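Local atomic coordinates of threonine synthase (Brucella melitensis bv. 1, PDB entry 4F4F), a protein that probably catalyses the pyridoxal-phosphate-dependent conversion of O-phospho-L-homoserine and water to L-threonine and phosphate, the last step of threonine biosynthesis. Residues A[177-182]-A[444-449]. Numbering follows the deposited sequence.
Sequences VQQRQM and RKESFT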
loop_
_atom_site.group_PDB
_atom_site.type_symbol
_atom_site.label_atom_id
_atom_site.label_comp_id
_atom_site.label_asym_id
_atom_site.label_seq_id
_atom_site.Cartn_x
_atom_site.Cartn_y
_atom_site.Cartn_z
ATOM N N VAL A 177 -17.949 1.495 -9.980
ATOM C CA VAL A 177 -17.694 0.769 -8.724
ATOM C C VAL A 177 -16.859 1.624 -7.738
ATOM O O VAL A 177 -17.218 1.811 -6.565
ATOM C CB VAL A 177 -16.958 -0.581 -8.961
ATOM C CG1 VAL A 177 -16.496 -1.197 -7.644
ATOM C CG2 VAL A 177 -17.846 -1.580 -9.696
ATOM N N GLN A 178 -15.757 2.163 -8.249
ATOM C CA GLN A 178 -14.861 2.971 -7.434
ATOM C C GLN A 178 -15.576 4.190 -6.863
ATOM O O GLN A 178 -15.422 4.496 -5.671
ATOM C CB GLN A 178 -13.614 3.389 -8.241
ATOM C CG GLN A 178 -12.549 2.293 -8.354
ATOM C CD GLN A 178 -12.880 1.212 -9.365
ATOM O OE1 GLN A 178 -13.956 1.225 -9.981
ATOM N NE2 GLN A 178 -11.955 0.255 -9.545
ATOM N N GLN A 179 -16.369 4.889 -7.678
ATOM C CA GLN A 179 -17.066 6.065 -7.165
ATOM C C GLN A 179 -18.070 5.726 -6.042
ATOM O O GLN A 179 -18.154 6.434 -5.012
ATOM C CB GLN A 179 -17.763 6.866 -8.276
ATOM C CG GLN A 179 -18.332 8.181 -7.755
ATOM C CD GLN A 179 -18.957 9.036 -8.838
ATOM O OE1 GLN A 179 -18.251 9.709 -9.581
ATOM N NE2 GLN A 179 -20.280 9.015 -8.931
ATOM N N ARG A 180 -18.818 4.652 -6.236
ATOM C CA ARG A 180 -19.813 4.252 -5.256
ATOM C C ARG A 180 -19.168 3.910 -3.919
ATOM O O ARG A 180 -19.713 4.240 -2.884
ATOM C CB ARG A 180 -20.635 3.092 -5.772
ATOM C CG ARG A 180 -21.534 3.496 -6.918
ATOM C CD ARG A 180 -22.618 2.475 -7.168
ATOM N NE ARG A 180 -23.942 3.024 -6.867
ATOM C CZ ARG A 180 -24.685 3.729 -7.723
ATOM N NH1 ARG A 180 -25.871 4.198 -7.344
ATOM N NH2 ARG A 180 -24.262 3.984 -8.960
ATOM N N GLN A 181 -17.991 3.285 -3.939
ATOM C CA GLN A 181 -17.292 2.993 -2.690
ATOM C C GLN A 181 -16.867 4.255 -1.939
ATOM O O GLN A 181 -16.792 4.256 -0.707
ATOM C CB GLN A 181 -16.108 2.037 -2.936
ATOM C CG GLN A 181 -16.610 0.644 -3.334
ATOM C CD GLN A 181 -15.789 -0.520 -2.796
ATOM O OE1 GLN A 181 -14.751 -0.859 -3.378
ATOM N NE2 GLN A 181 -16.304 -1.206 -1.738
ATOM N N MET A 182 -16.597 5.339 -2.656
ATOM C CA MET A 182 -16.264 6.581 -1.973
ATOM C C MET A 182 -17.489 7.309 -1.442
ATOM O O MET A 182 -17.428 7.985 -0.396
ATOM C CB MET A 182 -15.495 7.529 -2.913
ATOM C CG MET A 182 -14.082 7.070 -3.201
ATOM S SD MET A 182 -13.195 8.434 -3.981
ATOM C CE MET A 182 -13.774 8.205 -5.658
ATOM N N ARG A 444 -26.736 1.464 -3.906
ATOM C CA ARG A 444 -26.550 2.290 -2.720
ATOM C C ARG A 444 -26.615 3.777 -3.149
ATOM O O ARG A 444 -26.217 4.113 -4.275
ATOM C CB ARG A 444 -25.217 1.940 -2.065
ATOM C CG ARG A 444 -25.069 0.455 -1.765
ATOM C CD ARG A 444 -23.777 0.099 -1.030
ATOM N NE ARG A 444 -23.763 -1.320 -0.666
ATOM C CZ ARG A 444 -22.790 -1.938 0.015
ATOM N NH1 ARG A 444 -21.727 -1.283 0.396
ATOM N NH2 ARG A 444 -22.887 -3.231 0.298
ATOM N N LYS A 445 -27.170 4.638 -2.286
ATOM C CA LYS A 445 -27.299 6.061 -2.591
ATOM C C LYS A 445 -25.928 6.729 -2.446
ATOM O O LYS A 445 -25.242 6.582 -1.428
ATOM C CB LYS A 445 -28.330 6.751 -1.695
ATOM N N GLU A 446 -25.531 7.434 -3.494
ATOM C CA GLU A 446 -24.315 8.225 -3.481
ATOM C C GLU A 446 -24.589 9.550 -2.770
ATOM O O GLU A 446 -25.739 10.025 -2.688
ATOM C CB GLU A 446 -23.812 8.430 -4.901
ATOM C CG GLU A 446 -23.628 7.116 -5.633
ATOM C CD GLU A 446 -22.638 7.182 -6.781
ATOM O OE1 GLU A 446 -21.525 7.717 -6.594
ATOM O OE2 GLU A 446 -22.954 6.641 -7.865
ATOM N N SER A 447 -23.538 10.133 -2.222
ATOM C CA SER A 447 -23.673 11.370 -1.511
ATOM C C SER A 447 -22.342 12.091 -1.587
ATOM O O SER A 447 -21.368 11.713 -0.919
ATOM C CB SER A 447 -24.077 11.107 -0.064
ATOM O OG SER A 447 -24.239 12.350 0.607
ATOM N N PHE A 448 -22.290 13.094 -2.446
ATOM C CA PHE A 448 -21.053 13.802 -2.720
ATOM C C PHE A 448 -21.362 15.235 -3.145
ATOM O O PHE A 448 -22.481 15.537 -3.551
ATOM C CB PHE A 448 -20.236 13.077 -3.782
ATOM C CG PHE A 448 -20.922 12.926 -5.127
ATOM C CD1 PHE A 448 -21.687 11.813 -5.405
ATOM C CD2 PHE A 448 -20.724 13.855 -6.135
ATOM C CE1 PHE A 448 -22.291 11.657 -6.646
ATOM C CE2 PHE A 448 -21.307 13.705 -7.377
ATOM C CZ PHE A 448 -22.108 12.604 -7.636
ATOM N N THR A 449 -20.372 16.108 -3.042
ATOM C CA THR A 449 -20.587 17.498 -3.338
ATOM C C THR A 449 -19.733 17.857 -4.529
ATOM O O THR A 449 -18.515 17.626 -4.510
ATOM C CB THR A 449 -20.191 18.370 -2.150
ATOM O OG1 THR A 449 -20.949 17.977 -1.011
ATOM C CG2 THR A 449 -20.436 19.868 -2.452
#
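The carboxylate of E446 meets Q179 and R180 of helix 176-183, one with each oxygen. OE1 accepts a hydrogen bond from Q179 NE2 at 2.9 Å. The bond is fairly straight, with an N-H...O angle of 160°, and meets OE1 on its syn side, somewhat out of the carboxylate plane. The oxygen lies close to the plane of the Q179 amide. Q179 gets there with CG swung opposite the backbone N (chi1 -173°) and an extended chain. The T183 hydroxyl also bonds OE1, so two partners grip this oxygen.

The other oxygen is held differently. E446 OE2 sits over one face of the R180 guanidinium, toward its rim, 3.2 Å from NH2. No N-H points at it, so this salt bridge rests on charge alone. The guanidinium and carboxylate planes are 62° apart. R180 uses its edge for the backbone instead: NH1 donates to R444 O at 3.1 Å, nearly in line with the carbonyl and close to the guanidinium plane. A bend at chi3 helps turn the group to serve both partners. R444 takes part through its carbonyl; its side chain turns to D440, which pairs with NH2 in a salt bridge.

F448 adds a looser touch. Its CE1 lies 4.0 Å from Q179 NE2, and its ring edge faces CB of E446.

This surface contact lies away from the cofactor pocket. It joins helix 176-183 to the loop leading into strand 449-452, an outer strand of the five-stranded parallel sheet. Q179 also touches strand 163-170, and F448 rests on the adjoining strand 190-196.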